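Cwp19 (Clostridioides difficile, PDB 5OQ3) probably hydrolyses peptidoglycan of the cell wall, and is represented here by its glycoside hydrolase domain, a TIM barrel, rather than by the whole protein. Local coordinates at residues Lys25-Val35 with Leu61-Gln72; Tyr321-Gln329 with Ile339-Asn350. All coordinates share one frame; numbering follows the deposited sequence.

Contact 1: residues Lys25-Val35 with Leu61-Gln72; sequences KEMRAAWISTV and LKSVGINTAVVQ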
loop_
_atom_site.group_PDB
_atom_site.type_symbol
_atom_site.label_atom_id
_atom_site.label_comp_id
_atom_site.label_asym_id
_atom_site.label_seq_id
_atom_site.Cartn_x
_atom_site.Cartn_y
_atom_site.Cartn_z
ATOM N N LYS A 25 -10.938 -9.183 16.292
ATOM C CA LYS A 25 -11.786 -9.758 15.212
ATOM C C LYS A 25 -10.962 -9.898 13.963
ATOM O O LYS A 25 -9.949 -9.245 13.817
ATOM C CB LYS A 25 -12.980 -8.858 14.936
ATOM C CG LYS A 25 -12.659 -7.560 14.225
ATOM C CD LYS A 25 -13.701 -6.511 14.536
ATOM C CE LYS A 25 -13.455 -5.279 13.698
ATOM N NZ LYS A 25 -14.202 -4.125 14.267
ATOM N N GLU A 26 -11.427 -10.734 13.051
ATOM C CA GLU A 26 -10.704 -10.963 11.822
ATOM C C GLU A 26 -10.675 -9.644 11.007
ATOM O O GLU A 26 -11.693 -8.967 10.875
ATOM C CB GLU A 26 -11.405 -12.071 11.054
ATOM C CG GLU A 26 -10.677 -12.557 9.820
ATOM C CD GLU A 26 -11.436 -13.603 9.007
ATOM O OE1 GLU A 26 -10.820 -14.580 8.544
ATOM O OE2 GLU A 26 -12.645 -13.460 8.808
ATOM N N MET A 27 -9.516 -9.293 10.454
ATOM C CA MET A 27 -9.400 -8.165 9.498
ATOM C C MET A 27 -10.059 -8.486 8.189
ATOM O O MET A 27 -9.786 -9.533 7.620
ATOM C CB MET A 27 -7.905 -7.812 9.300
ATOM C CG MET A 27 -7.619 -6.792 8.226
ATOM S SD MET A 27 -8.368 -5.183 8.561
ATOM C CE MET A 27 -7.386 -4.598 9.896
ATOM N N ARG A 28 -10.951 -7.608 7.741
ATOM C CA ARG A 28 -11.675 -7.809 6.496
ATOM C C ARG A 28 -11.673 -6.471 5.743
ATOM O O ARG A 28 -12.623 -5.710 5.847
ATOM C CB ARG A 28 -13.123 -8.284 6.813
ATOM C CG ARG A 28 -13.137 -9.600 7.563
ATOM C CD ARG A 28 -14.505 -9.943 8.159
ATOM N NE ARG A 28 -14.452 -11.228 8.870
ATOM C CZ ARG A 28 -15.479 -11.809 9.490
ATOM N NH1 ARG A 28 -16.650 -11.187 9.565
ATOM N NH2 ARG A 28 -15.324 -13.009 10.027
ATOM N N ALA A 29 -10.568 -6.183 5.049
ATOM C CA ALA A 29 -10.348 -4.846 4.472
ATOM C C ALA A 29 -10.499 -4.838 2.986
ATOM O O ALA A 29 -10.324 -5.854 2.351
ATOM C CB ALA A 29 -8.950 -4.364 4.850
ATOM N N ALA A 30 -10.818 -3.680 2.456
ATOM C CA ALA A 30 -10.755 -3.448 1.034
ATOM C C ALA A 30 -9.880 -2.220 0.763
ATOM O O ALA A 30 -10.048 -1.191 1.411
ATOM C CB ALA A 30 -12.131 -3.264 0.444
ATOM N N TRP A 31 -9.014 -2.343 -0.240
ATOM C CA TRP A 31 -8.278 -1.201 -0.770
ATOM C C TRP A 31 -9.222 -0.344 -1.614
ATOM O O TRP A 31 -9.952 -0.878 -2.475
ATOM C CB TRP A 31 -7.081 -1.645 -1.626
ATOM C CG TRP A 31 -5.881 -2.057 -0.866
ATOM C CD1 TRP A 31 -4.982 -1.239 -0.259
ATOM C CD2 TRP A 31 -5.341 -3.382 -0.733
ATOM N NE1 TRP A 31 -3.979 -1.969 0.295
ATOM C CE2 TRP A 31 -4.135 -3.275 -0.042
ATOM C CE3 TRP A 31 -5.741 -4.638 -1.188
ATOM C CZ2 TRP A 31 -3.336 -4.379 0.272
ATOM C CZ3 TRP A 31 -4.948 -5.725 -0.923
ATOM C CH2 TRP A 31 -3.758 -5.586 -0.197
ATOM N N ILE A 32 -9.168 0.966 -1.382
ATOM C CA ILE A 32 -9.851 1.960 -2.207
ATOM C C ILE A 32 -8.729 2.865 -2.780
ATOM O O ILE A 32 -8.207 3.751 -2.120
ATOM C CB ILE A 32 -10.856 2.770 -1.348
ATOM C CG1 ILE A 32 -11.932 1.809 -0.747
ATOM C CG2 ILE A 32 -11.512 3.895 -2.151
ATOM C CD1 ILE A 32 -12.919 2.477 0.193
ATOM N N SER A 33 -8.340 2.558 -3.996
ATOM C CA SER A 33 -7.299 3.248 -4.739
ATOM C C SER A 33 -7.858 4.451 -5.442
ATOM O O SER A 33 -8.939 4.404 -6.044
ATOM C CB SER A 33 -6.619 2.282 -5.701
ATOM O OG SER A 33 -5.518 2.905 -6.336
ATOM N N THR A 34 -7.114 5.547 -5.363
ATOM C CA THR A 34 -7.476 6.836 -5.965
ATOM C C THR A 34 -6.608 7.186 -7.184
ATOM O O THR A 34 -6.977 8.026 -8.008
ATOM C CB THR A 34 -7.349 7.948 -4.916
ATOM O OG1 THR A 34 -6.001 7.989 -4.442
ATOM C CG2 THR A 34 -8.281 7.714 -3.769
ATOM N N VAL A 35 -5.483 6.490 -7.345
ATOM C CA VAL A 35 -4.624 6.717 -8.511
ATOM C C VAL A 35 -5.386 6.306 -9.763
ATOM O O VAL A 35 -6.046 5.262 -9.790
ATOM C CB VAL A 35 -3.267 5.977 -8.371
ATOM C CG1 VAL A 35 -3.423 4.473 -8.561
ATOM C CG2 VAL A 35 -2.260 6.527 -9.382
ATOM N N LEU A 61 -19.564 -2.319 0.525
ATOM C CA LEU A 61 -18.519 -3.076 1.226
ATOM C C LEU A 61 -19.016 -3.598 2.581
ATOM O O LEU A 61 -18.819 -4.761 2.906
ATOM C CB LEU A 61 -17.291 -2.202 1.405
ATOM C CG LEU A 61 -16.602 -1.693 0.133
ATOM C CD1 LEU A 61 -15.481 -0.722 0.479
ATOM C CD2 LEU A 61 -16.098 -2.851 -0.697
ATOM N N LYS A 62 -19.689 -2.734 3.338
ATOM C CA LYS A 62 -20.173 -3.138 4.639
ATOM C C LYS A 62 -21.144 -4.311 4.492
ATOM O O LYS A 62 -21.152 -5.250 5.291
ATOM C CB LYS A 62 -20.808 -1.983 5.393
ATOM C CG LYS A 62 -21.327 -2.461 6.720
ATOM C CD LYS A 62 -21.546 -1.414 7.741
ATOM C CE LYS A 62 -21.796 -2.061 9.093
ATOM N NZ LYS A 62 -22.376 -1.041 9.994
ATOM N N SER A 63 -21.973 -4.242 3.450
ATOM C CA SER A 63 -22.983 -5.275 3.220
ATOM C C SER A 63 -22.442 -6.684 3.028
ATOM O O SER A 63 -23.192 -7.648 3.246
ATOM C CB SER A 63 -23.905 -4.934 2.034
ATOM O OG SER A 63 -23.300 -5.248 0.781
ATOM N N VAL A 64 -21.172 -6.812 2.644
ATOM C CA VAL A 64 -20.552 -8.142 2.467
ATOM C C VAL A 64 -19.609 -8.527 3.577
ATOM O O VAL A 64 -18.956 -9.559 3.491
ATOM C CB VAL A 64 -19.882 -8.319 1.091
ATOM C CG1 VAL A 64 -20.884 -7.970 -0.001
ATOM C CG2 VAL A 64 -18.586 -7.500 0.939
ATOM N N GLY A 65 -19.496 -7.681 4.598
ATOM C CA GLY A 65 -18.660 -7.989 5.753
ATOM C C GLY A 65 -17.338 -7.230 5.853
ATOM O O GLY A 65 -16.571 -7.460 6.754
ATOM N N ILE A 66 -17.055 -6.330 4.928
ATOM C CA ILE A 66 -15.846 -5.509 5.039
ATOM C C ILE A 66 -15.940 -4.608 6.265
ATOM O O ILE A 66 -16.947 -3.934 6.500
ATOM C CB ILE A 66 -15.600 -4.706 3.754
ATOM C CG1 ILE A 66 -15.408 -5.605 2.549
ATOM C CG2 ILE A 66 -14.438 -3.718 3.899
ATOM C CD1 ILE A 66 -14.197 -6.499 2.631
ATOM N N ASN A 67 -14.871 -4.633 7.068
ATOM C CA ASN A 67 -14.798 -3.861 8.302
ATOM C C ASN A 67 -13.753 -2.782 8.330
ATOM O O ASN A 67 -13.685 -2.014 9.300
ATOM C CB ASN A 67 -14.694 -4.770 9.538
ATOM C CG ASN A 67 -13.426 -5.633 9.559
ATOM O OD1 ASN A 67 -12.387 -5.267 9.000
ATOM N ND2 ASN A 67 -13.525 -6.817 10.228
ATOM N N THR A 68 -13.001 -2.637 7.241
ATOM C CA THR A 68 -11.844 -1.710 7.197
ATOM C C THR A 68 -11.691 -1.184 5.785
ATOM O O THR A 68 -11.636 -2.000 4.848
ATOM C CB THR A 68 -10.542 -2.420 7.659
ATOM O OG1 THR A 68 -10.719 -2.917 8.991
ATOM C CG2 THR A 68 -9.353 -1.442 7.663
ATOM N N ALA A 69 -11.570 0.136 5.644
ATOM C CA ALA A 69 -11.334 0.769 4.349
ATOM C C ALA A 69 -9.895 1.254 4.366
ATOM O O ALA A 69 -9.492 1.972 5.271
ATOM C CB ALA A 69 -12.279 1.952 4.159
ATOM N N VAL A 70 -9.139 0.908 3.369
ATOM C CA VAL A 70 -7.712 1.301 3.225
ATOM C C VAL A 70 -7.666 2.246 2.024
ATOM O O VAL A 70 -7.754 1.803 0.854
ATOM C CB VAL A 70 -6.794 0.088 3.026
ATOM C CG1 VAL A 70 -5.337 0.555 2.957
ATOM C CG2 VAL A 70 -6.945 -0.912 4.179
ATOM N N VAL A 71 -7.645 3.559 2.307
ATOM C CA VAL A 71 -7.948 4.577 1.290
ATOM C C VAL A 71 -6.681 5.344 0.940
ATOM O O VAL A 71 -6.009 5.842 1.839
ATOM C CB VAL A 71 -9.033 5.529 1.823
ATOM C CG1 VAL A 71 -9.359 6.577 0.769
ATOM C CG2 VAL A 71 -10.288 4.707 2.213
ATOM N N GLN A 72 -6.355 5.425 -0.339
ATOM C CA GLN A 72 -5.106 6.012 -0.848
ATOM C C GLN A 72 -5.177 7.524 -0.819
ATOM O O GLN A 72 -5.704 8.147 -1.716
ATOM C CB GLN A 72 -4.871 5.474 -2.266
ATOM C CG GLN A 72 -3.488 5.704 -2.833
ATOM C CD GLN A 72 -3.312 5.041 -4.164
ATOM O OE1 GLN A 72 -4.286 4.905 -4.918
ATOM N NE2 GLN A 72 -2.068 4.661 -4.494
HETATM O O HOH W 1 -14.545 -2.269 12.415
HETATM O O HOH W 2 -17.446 -8.466 9.126
#
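The first two strands of the TIM barrel pair in parallel here: strand 27-32 lies beside 68-72, joined to it by helix 47-63 in a beta-alpha-beta crossover. A30 N donates to T68 O, V70 N to A30 O, I32 N to V70 O and Q72 N to I32 O, the third nearly straight at 176°. Just before this ladder N67 bonds strand 27-32 through both backbone and side chain: its N donates to R28 O. Its CG sits between its own N and carbonyl carbon (chi1 62°), which turns the amide onto the neighbouring backbone: ND2 gives an in-plane bond to E26 O (2.9 Å), and OD1 takes R28 N (3.0 Å) and the T68 hydroxyl from opposite faces. R28 runs extended, its CD 3.5 Å from G65 O, and its NE and NH2 both grip OE2 of E26, a carboxylate also bridged to R351. G65, with positive phi, ends the helix in a Schellman motif. At the far end Q72 reaches out with CG anti to N (chi1 -166°), and its OE1 collects three donors: S33 OG at 2.7 Å, T34 N in the carbonyl plane and V35 N above it. T34 OG1 donates to Q72 O (2.7 Å), fastening the loop after the strand. W31 and V70 point the same way, with V70 CG1 3.7 Å from W31 CD1; on the other face CD1 of I32 meets L61 CD1, A69 CB and V71 CG2. Such alternation, side chains facing barrel interior and helices in turn, is typical of a (beta/alpha)8 barrel.

Contact 2: residues Tyr321-Gln329 with Ile339-Asn350; sequences YIGQGIYKQ and IAKEIVQQVTLN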
loop_
_atom_site.group_PDB
_atom_site.type_symbol
_atom_site.label_atom_id
_atom_site.label_comp_id
_atom_site.label_asym_id
_atom_site.label_seq_id
_atom_site.Cartn_x
_atom_site.Cartn_y
_atom_site.Cartn_z
ATOM N N TYR A 321 -1.972 -10.323 7.356
ATOM C CA TYR A 321 -3.218 -10.339 6.574
ATOM C C TYR A 321 -2.819 -10.740 5.168
ATOM O O TYR A 321 -1.777 -10.325 4.709
ATOM C CB TYR A 321 -3.926 -8.961 6.580
ATOM C CG TYR A 321 -4.082 -8.298 7.928
ATOM C CD1 TYR A 321 -4.597 -8.985 9.013
ATOM C CD2 TYR A 321 -3.703 -6.998 8.121
ATOM C CE1 TYR A 321 -4.749 -8.376 10.246
ATOM C CE2 TYR A 321 -3.874 -6.365 9.358
ATOM C CZ TYR A 321 -4.368 -7.071 10.391
ATOM O OH TYR A 321 -4.513 -6.432 11.595
ATOM N N ILE A 322 -3.657 -11.508 4.467
ATOM C CA ILE A 322 -3.353 -11.884 3.111
ATOM C C ILE A 322 -3.988 -10.928 2.127
ATOM O O ILE A 322 -5.191 -10.634 2.211
ATOM C CB ILE A 322 -3.827 -13.315 2.813
ATOM C CG1 ILE A 322 -3.246 -14.295 3.824
ATOM C CG2 ILE A 322 -3.556 -13.684 1.358
ATOM C CD1 ILE A 322 -1.737 -14.323 3.930
ATOM N N GLY A 323 -3.147 -10.405 1.209
ATOM C CA GLY A 323 -3.673 -9.619 0.113
ATOM C C GLY A 323 -4.282 -10.525 -0.937
ATOM O O GLY A 323 -3.595 -11.363 -1.537
ATOM N N GLN A 324 -5.578 -10.326 -1.202
ATOM C CA GLN A 324 -6.354 -11.175 -2.104
ATOM C C GLN A 324 -6.581 -10.486 -3.430
ATOM O O GLN A 324 -7.169 -9.395 -3.485
ATOM C CB GLN A 324 -7.735 -11.497 -1.467
ATOM C CG GLN A 324 -7.755 -11.958 -0.007
ATOM C CD GLN A 324 -7.167 -13.335 0.340
ATOM O OE1 GLN A 324 -7.100 -13.667 1.503
ATOM N NE2 GLN A 324 -6.825 -14.168 -0.629
ATOM N N GLY A 325 -6.211 -11.169 -4.514
ATOM C CA GLY A 325 -6.276 -10.604 -5.852
ATOM C C GLY A 325 -7.548 -10.774 -6.633
ATOM O O GLY A 325 -7.549 -11.313 -7.759
ATOM N N ILE A 326 -8.646 -10.290 -6.057
ATOM C CA ILE A 326 -9.965 -10.486 -6.623
ATOM C C ILE A 326 -10.159 -9.759 -7.955
ATOM O O ILE A 326 -11.093 -10.080 -8.674
ATOM C CB ILE A 326 -11.114 -10.232 -5.642
ATOM C CG1 ILE A 326 -11.093 -8.837 -5.054
ATOM C CG2 ILE A 326 -11.145 -11.322 -4.561
ATOM C CD1 ILE A 326 -12.390 -8.385 -4.431
ATOM N N TYR A 327 -9.279 -8.806 -8.280
ATOM C CA TYR A 327 -9.282 -8.205 -9.609
ATOM C C TYR A 327 -9.034 -9.218 -10.732
ATOM O O TYR A 327 -9.398 -8.979 -11.884
ATOM C CB TYR A 327 -8.276 -7.032 -9.670
ATOM C CG TYR A 327 -6.822 -7.464 -9.643
ATOM C CD1 TYR A 327 -6.159 -7.703 -8.443
ATOM C CD2 TYR A 327 -6.095 -7.568 -10.816
ATOM C CE1 TYR A 327 -4.816 -8.071 -8.429
ATOM C CE2 TYR A 327 -4.761 -7.946 -10.822
ATOM C CZ TYR A 327 -4.110 -8.169 -9.615
ATOM O OH TYR A 327 -2.771 -8.513 -9.576
ATOM N N LYS A 328 -8.356 -10.326 -10.426
ATOM C CA LYS A 328 -8.126 -11.381 -11.427
ATOM C C LYS A 328 -9.349 -12.261 -11.521
ATOM O O LYS A 328 -9.658 -13.027 -10.607
ATOM C CB LYS A 328 -6.884 -12.186 -11.092
ATOM C CG LYS A 328 -5.580 -11.415 -11.104
ATOM C CD LYS A 328 -4.374 -12.344 -11.102
ATOM C CE LYS A 328 -3.073 -11.574 -11.147
ATOM N NZ LYS A 328 -1.912 -12.474 -11.088
ATOM N N GLN A 329 -10.024 -12.161 -12.673
ATOM C CA GLN A 329 -11.293 -12.836 -12.930
ATOM C C GLN A 329 -11.317 -13.591 -14.238
ATOM O O GLN A 329 -12.332 -13.616 -14.924
ATOM C CB GLN A 329 -12.432 -11.804 -12.908
ATOM C CG GLN A 329 -12.567 -11.145 -11.534
ATOM C CD GLN A 329 -13.393 -9.892 -11.570
ATOM O OE1 GLN A 329 -14.193 -9.692 -12.482
ATOM N NE2 GLN A 329 -13.166 -9.004 -10.598
ATOM N N ILE A 339 -8.841 -15.581 -9.638
ATOM C CA ILE A 339 -8.813 -15.634 -8.181
ATOM C C ILE A 339 -10.211 -15.453 -7.599
ATOM O O ILE A 339 -10.581 -16.140 -6.640
ATOM C CB ILE A 339 -7.836 -14.614 -7.621
ATOM C CG1 ILE A 339 -6.414 -15.046 -7.976
ATOM C CG2 ILE A 339 -7.988 -14.509 -6.120
ATOM C CD1 ILE A 339 -5.360 -14.032 -7.673
ATOM N N ALA A 340 -11.001 -14.547 -8.165
ATOM C CA ALA A 340 -12.334 -14.290 -7.643
ATOM C C ALA A 340 -13.157 -15.595 -7.553
ATOM O O ALA A 340 -13.808 -15.844 -6.549
ATOM C CB ALA A 340 -13.051 -13.284 -8.519
ATOM N N LYS A 341 -13.094 -16.430 -8.592
ATOM C CA LYS A 341 -13.852 -17.671 -8.622
ATOM C C LYS A 341 -13.489 -18.644 -7.504
ATOM O O LYS A 341 -14.325 -19.482 -7.114
ATOM C CB LYS A 341 -13.675 -18.337 -10.001
ATOM C CG LYS A 341 -14.487 -19.570 -10.224
ATOM C CD LYS A 341 -14.358 -20.008 -11.663
ATOM C CE LYS A 341 -13.013 -20.643 -11.976
ATOM N NZ LYS A 341 -13.164 -21.593 -13.124
ATOM N N GLU A 342 -12.275 -18.496 -6.952
ATOM C CA GLU A 342 -11.809 -19.393 -5.892
ATOM C C GLU A 342 -11.597 -18.690 -4.603
ATOM O O GLU A 342 -10.889 -19.212 -3.733
ATOM C CB GLU A 342 -10.555 -20.151 -6.298
ATOM C CG GLU A 342 -9.321 -19.330 -6.594
ATOM C CD GLU A 342 -8.130 -20.200 -6.944
ATOM O OE1 GLU A 342 -7.089 -20.093 -6.278
ATOM O OE2 GLU A 342 -8.232 -21.002 -7.914
ATOM N N ILE A 343 -12.251 -17.554 -4.418
ATOM C CA ILE A 343 -11.950 -16.812 -3.205
ATOM C C ILE A 343 -12.404 -17.562 -1.940
ATOM O O ILE A 343 -11.744 -17.477 -0.907
ATOM C CB ILE A 343 -12.538 -15.383 -3.268
ATOM C CG1 ILE A 343 -11.941 -14.466 -2.167
ATOM C CG2 ILE A 343 -14.044 -15.371 -3.141
ATOM C CD1 ILE A 343 -10.419 -14.360 -2.146
ATOM N N VAL A 344 -13.512 -18.282 -1.989
ATOM C CA VAL A 344 -13.927 -19.044 -0.810
ATOM C C VAL A 344 -12.862 -20.094 -0.460
ATOM O O VAL A 344 -12.502 -20.279 0.694
ATOM C CB VAL A 344 -15.327 -19.671 -1.013
ATOM C CG1 VAL A 344 -15.627 -20.630 0.125
ATOM C CG2 VAL A 344 -16.378 -18.565 -1.067
ATOM N N GLN A 345 -12.373 -20.796 -1.457
ATOM C CA GLN A 345 -11.296 -21.762 -1.255
ATOM C C GLN A 345 -10.041 -21.112 -0.645
ATOM O O GLN A 345 -9.423 -21.678 0.281
ATOM C CB GLN A 345 -10.962 -22.438 -2.585
ATOM C CG GLN A 345 -9.925 -23.536 -2.474
ATOM C CD GLN A 345 -9.532 -24.143 -3.802
ATOM O OE1 GLN A 345 -10.035 -23.744 -4.839
ATOM N NE2 GLN A 345 -8.574 -25.069 -3.772
ATOM N N GLN A 346 -9.637 -19.955 -1.160
ATOM C CA GLN A 346 -8.485 -19.276 -0.604
ATOM C C GLN A 346 -8.681 -18.895 0.840
ATOM O O GLN A 346 -7.792 -19.145 1.650
ATOM C CB GLN A 346 -8.101 -18.068 -1.478
ATOM C CG GLN A 346 -7.618 -18.404 -2.864
ATOM C CD GLN A 346 -6.819 -17.272 -3.521
ATOM O OE1 GLN A 346 -6.836 -16.113 -3.077
ATOM N NE2 GLN A 346 -6.185 -17.593 -4.647
ATOM N N VAL A 347 -9.795 -18.259 1.188
ATOM C CA VAL A 347 -9.960 -17.806 2.545
ATOM C C VAL A 347 -10.170 -18.979 3.503
ATOM O O VAL A 347 -9.697 -18.957 4.621
ATOM C CB VAL A 347 -11.096 -16.764 2.657
ATOM C CG1 VAL A 347 -11.382 -16.401 4.099
ATOM C CG2 VAL A 347 -10.712 -15.492 1.896
ATOM N N THR A 348 -10.810 -20.047 3.040
ATOM C CA THR A 348 -10.926 -21.265 3.846
ATOM C C THR A 348 -9.532 -21.816 4.213
ATOM O O THR A 348 -9.270 -22.201 5.357
ATOM C CB THR A 348 -11.782 -22.300 3.115
ATOM O OG1 THR A 348 -13.093 -21.773 2.890
ATOM C CG2 THR A 348 -11.896 -23.606 3.908
ATOM N N LEU A 349 -8.615 -21.809 3.254
ATOM C CA LEU A 349 -7.251 -22.229 3.517
ATOM C C LEU A 349 -6.583 -21.290 4.514
ATOM O O LEU A 349 -5.907 -21.763 5.441
ATOM C CB LEU A 349 -6.478 -22.315 2.214
ATOM C CG LEU A 349 -5.027 -22.798 2.341
ATOM C CD1 LEU A 349 -4.950 -24.212 2.939
ATOM C CD2 LEU A 349 -4.299 -22.683 1.014
ATOM N N ASN A 350 -6.722 -19.974 4.312
ATOM C CA ASN A 350 -6.119 -19.029 5.220
ATOM C C ASN A 350 -6.497 -19.349 6.644
ATOM O O ASN A 350 -5.692 -19.203 7.561
ATOM C CB ASN A 350 -6.613 -17.597 4.972
ATOM C CG ASN A 350 -6.198 -17.026 3.636
ATOM O OD1 ASN A 350 -5.418 -17.639 2.879
ATOM N ND2 ASN A 350 -6.783 -15.870 3.307
HETATM O O HOH W 3 -5.439 -13.868 -3.839
#
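Side-chain amides make the polar link between strand 321-324 and helix 343-350. Q324, bent at chi2 (-68°), extends its amide toward the helix, where N350 comes from the opposite direction. N350 ND2 donates to Q324 OE1 at 2.9 Å, in the planes of both groups, which are only 25° apart; the N-H...O angle of 135° makes the bond somewhat bent. Both amides have further partners: S359 OG also bonds Q324 OE1, while Y302 OH meets Q324 NE2 and N350 OD1. A water accepts from G325 N and donates to Q346 OE1 (2.8 Å). Q346 is itself steadied by its NE2, which bonds E342 OE1, the side chain of the helix N-cap residue. Strand and helix run nearly antiparallel, as the first half of a beta-alpha-beta unit of the barrel, with the helix on the outside of the sheet. Backbone bonds hold the loops between them: K328 O accepts from A340 N in a nearly straight bond and from I339 N, 2.9 Å away, which approaches from above the carbonyl plane. Van der Waals contacts complete the interface: I343 CD1 packs 3.9 Å from I326 CG2 and also lies against the Q324 amide, crossing that side chain at about a right angle. A340 CB rests 3.7 Å from Q329 CG, and I322 CG1 lies against the amide of N350.

Both contacts are largely buried and belong to the same eight-stranded barrel, where strand 356-361 lies between strand 27-32 of contact 1 and strand 319-324 of contact 2. Contact 1 joins neighbouring strands within the sheet, so backbone bonds dominate and side chains add polar ties mainly at its two ends; contact 2, farther from the centre of the chain, joins a strand and the loop after it to an outer helix, and relies on side-chain amides, a water and a loop carbonyl. The two touch directly: M27 CB is 3.3 Å from Y321 CE1, and W31 CH2 is 4.0 Å from G323 CA. S359 of the intervening strand serves both, bonding the backbone of M27 and A29 and the amide of Q324.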